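Dihydroxyacetone kinase (Citrobacter freundii, PDB 1UN8) catalyses the ATP-dependent phosphorylation of dihydroxyacetone to dihydroxyacetone phosphate, working as a homodimer with a divalent metal ion, magnesium or calcium. Local coordinates at residues A502-N516 with L528-M541. Sequence-based numbering, arbitrary orientation.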
ATOM      1  N   ALA A 502     -32.129 -21.745 -38.338  1.00 46.52           N
ATOM      2  CA  ALA A 502     -30.717 -21.682 -37.997  1.00 46.94           C
ATOM      3  C   ALA A 502     -29.944 -21.040 -39.143  1.00 47.00           C
ATOM      4  O   ALA A 502     -29.091 -20.171 -38.932  1.00 45.98           O
ATOM      5  CB  ALA A 502     -30.178 -23.095 -37.717  1.00 45.63           C
ATOM      6  N   GLN A 503     -30.252 -21.478 -40.359  1.00 47.37           N
ATOM      7  CA  GLN A 503     -29.593 -20.973 -41.558  1.00 47.18           C
ATOM      8  C   GLN A 503     -29.745 -19.458 -41.698  1.00 46.81           C
ATOM      9  O   GLN A 503     -28.785 -18.767 -42.047  1.00 46.10           O
ATOM     10  CB  GLN A 503     -30.150 -21.692 -42.789  1.00 47.91           C
ATOM     11  CG  GLN A 503     -29.534 -21.282 -44.117  1.00 49.31           C
ATOM     12  CD  GLN A 503     -28.027 -21.444 -44.156  1.00 49.18           C
ATOM     13  OE1 GLN A 503     -27.463 -22.294 -43.476  1.00 49.25           O
ATOM     14  NE2 GLN A 503     -27.369 -20.634 -44.975  1.00 48.96           N
ATOM     15  N   ALA A 504     -30.939 -18.937 -41.418  1.00 46.48           N
ATOM     16  CA  ALA A 504     -31.169 -17.492 -41.512  1.00 45.97           C
ATOM     17  C   ALA A 504     -30.287 -16.794 -40.488  1.00 46.26           C
ATOM     18  O   ALA A 504     -29.637 -15.796 -40.784  1.00 45.33           O
ATOM     19  CB  ALA A 504     -32.633 -17.168 -41.247  1.00 45.40           C
ATOM     20  N   GLY A 505     -30.274 -17.338 -39.273  1.00 46.89           N
ATOM     21  CA  GLY A 505     -29.466 -16.765 -38.215  1.00 45.98           C
ATOM     22  C   GLY A 505     -27.988 -16.771 -38.560  1.00 45.93           C
ATOM     23  O   GLY A 505     -27.281 -15.805 -38.278  1.00 46.02           O
ATOM     24  N   ALA A 506     -27.509 -17.855 -39.162  1.00 45.14           N
ATOM     25  CA  ALA A 506     -26.101 -17.926 -39.533  1.00 45.73           C
ATOM     26  C   ALA A 506     -25.832 -16.846 -40.573  1.00 46.66           C
ATOM     27  O   ALA A 506     -24.798 -16.178 -40.549  1.00 46.49           O
ATOM     28  CB  ALA A 506     -25.774 -19.288 -40.104  1.00 44.43           C
ATOM     29  N   GLU A 507     -26.781 -16.680 -41.487  1.00 47.71           N
ATOM     30  CA  GLU A 507     -26.658 -15.682 -42.534  1.00 47.31           C
ATOM     31  C   GLU A 507     -26.585 -14.290 -41.930  1.00 47.28           C
ATOM     32  O   GLU A 507     -25.820 -13.455 -42.399  1.00 46.97           O
ATOM     33  CB  GLU A 507     -27.831 -15.812 -43.520  1.00 47.19           C
ATOM     34  CG  GLU A 507     -27.642 -16.979 -44.493  1.00 47.06           C
ATOM     35  CD  GLU A 507     -28.918 -17.407 -45.193  1.00 47.14           C
ATOM     36  OE1 GLU A 507     -28.825 -18.214 -46.145  1.00 45.42           O
ATOM     37  OE2 GLU A 507     -30.007 -16.950 -44.782  1.00 47.66           O
ATOM     38  N   ARG A 508     -27.356 -14.041 -40.874  1.00 48.18           N
ATOM     39  CA  ARG A 508     -27.330 -12.725 -40.237  1.00 48.80           C
ATOM     40  C   ARG A 508     -25.929 -12.380 -39.720  1.00 49.57           C
ATOM     41  O   ARG A 508     -25.536 -11.213 -39.729  1.00 48.45           O
ATOM     42  CB  ARG A 508     -28.359 -12.645 -39.092  1.00 48.72           C
ATOM     43  CG  ARG A 508     -29.796 -12.456 -39.575  1.00 49.85           C
ATOM     44  CD  ARG A 508     -30.769 -12.202 -38.434  1.00 50.76           C
ATOM     45  NE  ARG A 508     -31.133 -13.416 -37.706  1.00 53.81           N
ATOM     46  CZ  ARG A 508     -32.123 -14.237 -38.045  1.00 54.44           C
ATOM     47  NH1 ARG A 508     -32.870 -13.986 -39.111  1.00 54.92           N
ATOM     48  NH2 ARG A 508     -32.367 -15.313 -37.311  1.00 56.12           N
ATOM     49  N   THR A 509     -25.165 -13.388 -39.296  1.00 50.55           N
ATOM     50  CA  THR A 509     -23.818 -13.133 -38.777  1.00 50.86           C
ATOM     51  C   THR A 509     -22.858 -12.686 -39.870  1.00 52.29           C
ATOM     52  O   THR A 509     -21.807 -12.126 -39.580  1.00 51.78           O
ATOM     53  CB  THR A 509     -23.202 -14.367 -38.050  1.00 48.07           C
ATOM     54  OG1 THR A 509     -22.751 -15.338 -39.001  1.00 46.45           O
ATOM     55  CG2 THR A 509     -24.217 -14.995 -37.131  1.00 48.25           C
ATOM     56  N   CYS A 510     -23.208 -12.937 -41.124  1.00 55.46           N
ATOM     57  CA  CYS A 510     -22.342 -12.518 -42.219  1.00 59.51           C
ATOM     58  C   CYS A 510     -22.468 -11.025 -42.428  1.00 61.41           C
ATOM     59  O   CYS A 510     -21.526 -10.373 -42.876  1.00 61.10           O
ATOM     60  CB  CYS A 510     -22.722 -13.215 -43.513  1.00 61.36           C
ATOM     61  SG  CYS A 510     -22.168 -14.917 -43.605  1.00 65.61           S
ATOM     62  N   LEU A 511     -23.638 -10.488 -42.101  1.00 63.69           N
ATOM     63  CA  LEU A 511     -23.882  -9.068 -42.267  1.00 66.48           C
ATOM     64  C   LEU A 511     -23.168  -8.226 -41.218  1.00 69.25           C
ATOM     65  O   LEU A 511     -22.357  -7.365 -41.551  1.00 68.73           O
ATOM     66  CB  LEU A 511     -25.390  -8.790 -42.235  1.00 65.20           C
ATOM     67  CG  LEU A 511     -26.198  -9.458 -43.354  1.00 63.72           C
ATOM     68  CD1 LEU A 511     -27.649  -9.057 -43.224  1.00 64.69           C
ATOM     69  CD2 LEU A 511     -25.662  -9.051 -44.712  1.00 61.75           C
ATOM     70  N   SER A 512     -23.461  -8.488 -39.948  1.00 73.70           N
ATOM     71  CA  SER A 512     -22.867  -7.733 -38.849  1.00 77.24           C
ATOM     72  C   SER A 512     -21.373  -7.958 -38.643  1.00 79.24           C
ATOM     73  O   SER A 512     -20.809  -7.525 -37.637  1.00 78.80           O
ATOM     74  CB  SER A 512     -23.623  -8.033 -37.551  1.00 77.54           C
ATOM     75  OG  SER A 512     -23.853  -9.424 -37.413  1.00 78.45           O
ATOM     76  N   SER A 513     -20.728  -8.621 -39.595  1.00 82.58           N
ATOM     77  CA  SER A 513     -19.295  -8.876 -39.490  1.00 86.43           C
ATOM     78  C   SER A 513     -18.487  -7.597 -39.666  1.00 90.37           C
ATOM     79  O   SER A 513     -18.456  -7.021 -40.755  1.00 90.99           O
ATOM     80  CB  SER A 513     -18.847  -9.895 -40.540  1.00 84.80           C
ATOM     81  OG  SER A 513     -17.439 -10.042 -40.524  1.00 82.95           O
ATOM     82  N   LYS A 514     -17.834  -7.160 -38.592  1.00 95.20           N
ATOM     83  CA  LYS A 514     -17.015  -5.950 -38.634  1.00100.30           C
ATOM     84  C   LYS A 514     -15.794  -6.161 -39.526  1.00103.40           C
ATOM     85  O   LYS A 514     -15.566  -5.405 -40.473  1.00104.10           O
ATOM     86  CB  LYS A 514     -16.545  -5.565 -37.228  1.00100.72           C
ATOM     87  CG  LYS A 514     -17.661  -5.246 -36.240  1.00101.37           C
ATOM     88  CD  LYS A 514     -17.092  -4.689 -34.932  1.00101.49           C
ATOM     89  CE  LYS A 514     -16.108  -5.660 -34.280  1.00101.03           C
ATOM     90  NZ  LYS A 514     -15.482  -5.084 -33.057  1.00100.36           N
ATOM     91  N   ALA A 515     -15.010  -7.189 -39.211  1.00106.93           N
ATOM     92  CA  ALA A 515     -13.812  -7.509 -39.979  1.00110.43           C
ATOM     93  C   ALA A 515     -14.149  -7.586 -41.464  1.00113.03           C
ATOM     94  O   ALA A 515     -14.824  -8.517 -41.909  1.00112.96           O
ATOM     95  CB  ALA A 515     -13.227  -8.837 -39.506  1.00110.01           C
ATOM     96  N   ASN A 516     -13.675  -6.595 -42.217  1.00116.31           N
ATOM     97  CA  ASN A 516     -13.913  -6.516 -43.659  1.00119.04           C
ATOM     98  C   ASN A 516     -13.295  -5.222 -44.206  1.00120.12           C
ATOM     99  O   ASN A 516     -13.652  -4.758 -45.292  1.00120.43           O
ATOM    100  CB  ASN A 516     -15.427  -6.544 -43.942  1.00120.02           C
ATOM    101  CG  ASN A 516     -15.751  -6.806 -45.410  1.00120.97           C
ATOM    102  OD1 ASN A 516     -15.292  -7.791 -45.996  1.00121.12           O
ATOM    103  ND2 ASN A 516     -16.558  -5.929 -46.004  1.00120.91           N
ATOM    104  N   LEU A 528     -20.168 -12.390 -49.113  1.00100.61           N
ATOM    105  CA  LEU A 528     -19.914 -12.286 -47.674  1.00 97.68           C
ATOM    106  C   LEU A 528     -20.004 -13.596 -46.889  1.00 96.22           C
ATOM    107  O   LEU A 528     -20.144 -13.571 -45.664  1.00 96.14           O
ATOM    108  CB  LEU A 528     -20.907 -11.320 -47.023  1.00 96.40           C
ATOM    109  CG  LEU A 528     -20.892  -9.881 -47.542  1.00 95.54           C
ATOM    110  CD1 LEU A 528     -21.924  -9.036 -46.812  1.00 95.48           C
ATOM    111  CD2 LEU A 528     -19.506  -9.273 -47.403  1.00 94.93           C
ATOM    112  N   LEU A 529     -19.922 -14.734 -47.579  1.00 93.86           N
ATOM    113  CA  LEU A 529     -19.997 -16.031 -46.906  1.00 90.99           C
ATOM    114  C   LEU A 529     -18.711 -16.341 -46.141  1.00 88.91           C
ATOM    115  O   LEU A 529     -18.648 -17.309 -45.376  1.00 88.05           O
ATOM    116  CB  LEU A 529     -20.281 -17.151 -47.915  1.00 91.08           C
ATOM    117  CG  LEU A 529     -21.654 -17.170 -48.598  1.00 91.33           C
ATOM    118  CD1 LEU A 529     -21.717 -18.362 -49.548  1.00 90.38           C
ATOM    119  CD2 LEU A 529     -22.769 -17.249 -47.552  1.00 90.31           C
ATOM    120  N   GLY A 530     -17.688 -15.514 -46.352  1.00 86.41           N
ATOM    121  CA  GLY A 530     -16.421 -15.700 -45.664  1.00 82.17           C
ATOM    122  C   GLY A 530     -16.395 -14.949 -44.343  1.00 79.28           C
ATOM    123  O   GLY A 530     -15.418 -15.016 -43.595  1.00 78.75           O
ATOM    124  N   ASN A 531     -17.475 -14.223 -44.064  1.00 75.86           N
ATOM    125  CA  ASN A 531     -17.606 -13.457 -42.831  1.00 72.09           C
ATOM    126  C   ASN A 531     -18.576 -14.161 -41.887  1.00 69.37           C
ATOM    127  O   ASN A 531     -19.043 -13.564 -40.908  1.00 68.61           O
ATOM    128  CB  ASN A 531     -18.151 -12.050 -43.118  1.00 74.12           C
ATOM    129  CG  ASN A 531     -17.153 -11.163 -43.844  1.00 75.66           C
ATOM    130  OD1 ASN A 531     -15.990 -11.040 -43.438  1.00 75.64           O
ATOM    131  ND2 ASN A 531     -17.611 -10.519 -44.917  1.00 75.32           N
ATOM    132  N   MET A 532     -18.892 -15.420 -42.182  1.00 65.65           N
ATOM    133  CA  MET A 532     -19.829 -16.167 -41.351  1.00 62.20           C
ATOM    134  C   MET A 532     -19.152 -16.692 -40.099  1.00 60.95           C
ATOM    135  O   MET A 532     -18.018 -17.184 -40.156  1.00 60.17           O
ATOM    136  CB  MET A 532     -20.436 -17.341 -42.128  1.00 60.65           C
ATOM    137  CG  MET A 532     -21.601 -18.009 -41.402  1.00 58.57           C
ATOM    138  SD  MET A 532     -22.450 -19.245 -42.397  1.00 58.13           S
ATOM    139  CE  MET A 532     -23.724 -18.267 -43.166  1.00 58.57           C
ATOM    140  N   ASP A 533     -19.840 -16.573 -38.968  1.00 58.50           N
ATOM    141  CA  ASP A 533     -19.293 -17.072 -37.715  1.00 56.27           C
ATOM    142  C   ASP A 533     -19.265 -18.599 -37.775  1.00 54.50           C
ATOM    143  O   ASP A 533     -20.249 -19.231 -38.150  1.00 54.77           O
ATOM    144  CB  ASP A 533     -20.154 -16.627 -36.542  1.00 56.56           C
ATOM    145  CG  ASP A 533     -19.743 -17.292 -35.246  1.00 57.96           C
ATOM    146  OD1 ASP A 533     -18.583 -17.095 -34.827  1.00 57.47           O
ATOM    147  OD2 ASP A 533     -20.575 -18.016 -34.656  1.00 58.27           O
ATOM    148  N   PRO A 534     -18.131 -19.213 -37.414  1.00 53.19           N
ATOM    149  CA  PRO A 534     -18.004 -20.676 -37.439  1.00 51.15           C
ATOM    150  C   PRO A 534     -19.050 -21.376 -36.566  1.00 49.80           C
ATOM    151  O   PRO A 534     -19.660 -22.369 -36.979  1.00 48.36           O
ATOM    152  CB  PRO A 534     -16.586 -20.904 -36.925  1.00 50.99           C
ATOM    153  CG  PRO A 534     -15.878 -19.657 -37.341  1.00 51.73           C
ATOM    154  CD  PRO A 534     -16.870 -18.588 -36.986  1.00 51.37           C
ATOM    155  N   GLY A 535     -19.256 -20.846 -35.365  1.00 46.77           N
ATOM    156  CA  GLY A 535     -20.229 -21.431 -34.469  1.00 46.98           C
ATOM    157  C   GLY A 535     -21.587 -21.577 -35.122  1.00 47.35           C
ATOM    158  O   GLY A 535     -22.137 -22.672 -35.193  1.00 47.95           O
ATOM    159  N   ALA A 536     -22.126 -20.467 -35.611  1.00 46.68           N
ATOM    160  CA  ALA A 536     -23.423 -20.453 -36.258  1.00 44.84           C
ATOM    161  C   ALA A 536     -23.485 -21.420 -37.435  1.00 44.66           C
ATOM    162  O   ALA A 536     -24.405 -22.241 -37.537  1.00 43.41           O
ATOM    163  CB  ALA A 536     -23.747 -19.034 -36.717  1.00 45.32           C
ATOM    164  N   GLN A 537     -22.507 -21.317 -38.328  1.00 44.46           N
ATOM    165  CA  GLN A 537     -22.456 -22.186 -39.502  1.00 44.84           C
ATOM    166  C   GLN A 537     -22.463 -23.659 -39.078  1.00 45.11           C
ATOM    167  O   GLN A 537     -23.231 -24.464 -39.606  1.00 45.05           O
ATOM    168  CB  GLN A 537     -21.203 -21.865 -40.338  1.00 43.23           C
ATOM    169  CG  GLN A 537     -20.639 -23.029 -41.157  1.00 42.70           C
ATOM    170  CD  GLN A 537     -21.386 -23.283 -42.442  1.00 43.39           C
ATOM    171  OE1 GLN A 537     -22.525 -22.845 -42.627  1.00 46.39           O
ATOM    172  NE2 GLN A 537     -20.752 -24.010 -43.338  1.00 43.30           N
ATOM    173  N   ARG A 538     -21.610 -24.007 -38.120  1.00 45.87           N
ATOM    174  CA  ARG A 538     -21.535 -25.386 -37.641  1.00 47.25           C
ATOM    175  C   ARG A 538     -22.909 -25.853 -37.180  1.00 47.83           C
ATOM    176  O   ARG A 538     -23.341 -26.976 -37.450  1.00 48.24           O
ATOM    177  CB  ARG A 538     -20.550 -25.490 -36.498  1.00 46.16           C
ATOM    178  N   LEU A 539     -23.592 -24.963 -36.489  1.00 47.24           N
ATOM    179  CA  LEU A 539     -24.902 -25.245 -35.970  1.00 47.21           C
ATOM    180  C   LEU A 539     -25.903 -25.448 -37.089  1.00 48.20           C
ATOM    181  O   LEU A 539     -26.687 -26.394 -37.079  1.00 47.83           O
ATOM    182  CB  LEU A 539     -25.315 -24.085 -35.112  1.00 49.84           C
ATOM    183  CG  LEU A 539     -26.116 -24.513 -33.914  1.00 52.90           C
ATOM    184  CD1 LEU A 539     -25.631 -23.717 -32.712  1.00 52.87           C
ATOM    185  CD2 LEU A 539     -27.603 -24.333 -34.217  1.00 52.04           C
ATOM    186  N   ALA A 540     -25.867 -24.553 -38.064  1.00 48.78           N
ATOM    187  CA  ALA A 540     -26.777 -24.637 -39.191  1.00 49.24           C
ATOM    188  C   ALA A 540     -26.549 -25.916 -39.988  1.00 48.77           C
ATOM    189  O   ALA A 540     -27.496 -26.531 -40.474  1.00 50.53           O
ATOM    190  CB  ALA A 540     -26.610 -23.409 -40.092  1.00 48.73           C
ATOM    191  N   MET A 541     -25.300 -26.328 -40.126  1.00 47.59           N
ATOM    192  CA  MET A 541     -25.031 -27.535 -40.884  1.00 47.35           C
ATOM    193  C   MET A 541     -25.506 -28.771 -40.127  1.00 48.28           C
ATOM    194  O   MET A 541     -25.926 -29.758 -40.727  1.00 48.82           O
ATOM    195  CB  MET A 541     -23.543 -27.623 -41.212  1.00 45.46           C
ATOM    196  CG  MET A 541     -23.084 -26.519 -42.133  1.00 44.09           C
ATOM    197  SD  MET A 541     -24.053 -26.436 -43.665  1.00 44.47           S
ATOM    198  CE  MET A 541     -25.280 -25.154 -43.286  1.00 44.82           C
TER
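Ala506 packs its CB against Ala536 CB at 4.0 Å, at the heart of an antiparallel helix pair in the eight-helix barrel of the ATP-binding domain, and illustrates how small residues let neighbouring staves approach closely. The axes of 502-511 and 534-541 come within 8.6 Å at 161°, with Ala502 facing Ala540 one turn away. Beyond the alanines, Met532 extends with CG anti to its backbone N (chi1 -170°), then bends at the sulfur, laying CE against the backbone of Ala506, 3.5 Å from Ala506 O. Its CB lies 3.3 Å from Cys510 SG. Where the loop enters the second helix, Asp533 N donates to Thr509 OG1 at 3.2 Å, almost straight at 176°. Thr509 OG1 in turn donates to Ala506 O, 2.7 Å away, in the carbonyl plane and on a lone pair, so one hydroxyl links a helical carbonyl to the loop. Further out, Arg475 donates to Thr509 O and, weakly, to Asn531 O, bridging two carbonyls that cannot bond each other. The junction matters because Asp533, Pro534 and Gly535 bind ATP; Asp533 is also the N-cap, its OD2 accepting from Ala536 N at 3.1 Å, from above the carboxylate plane.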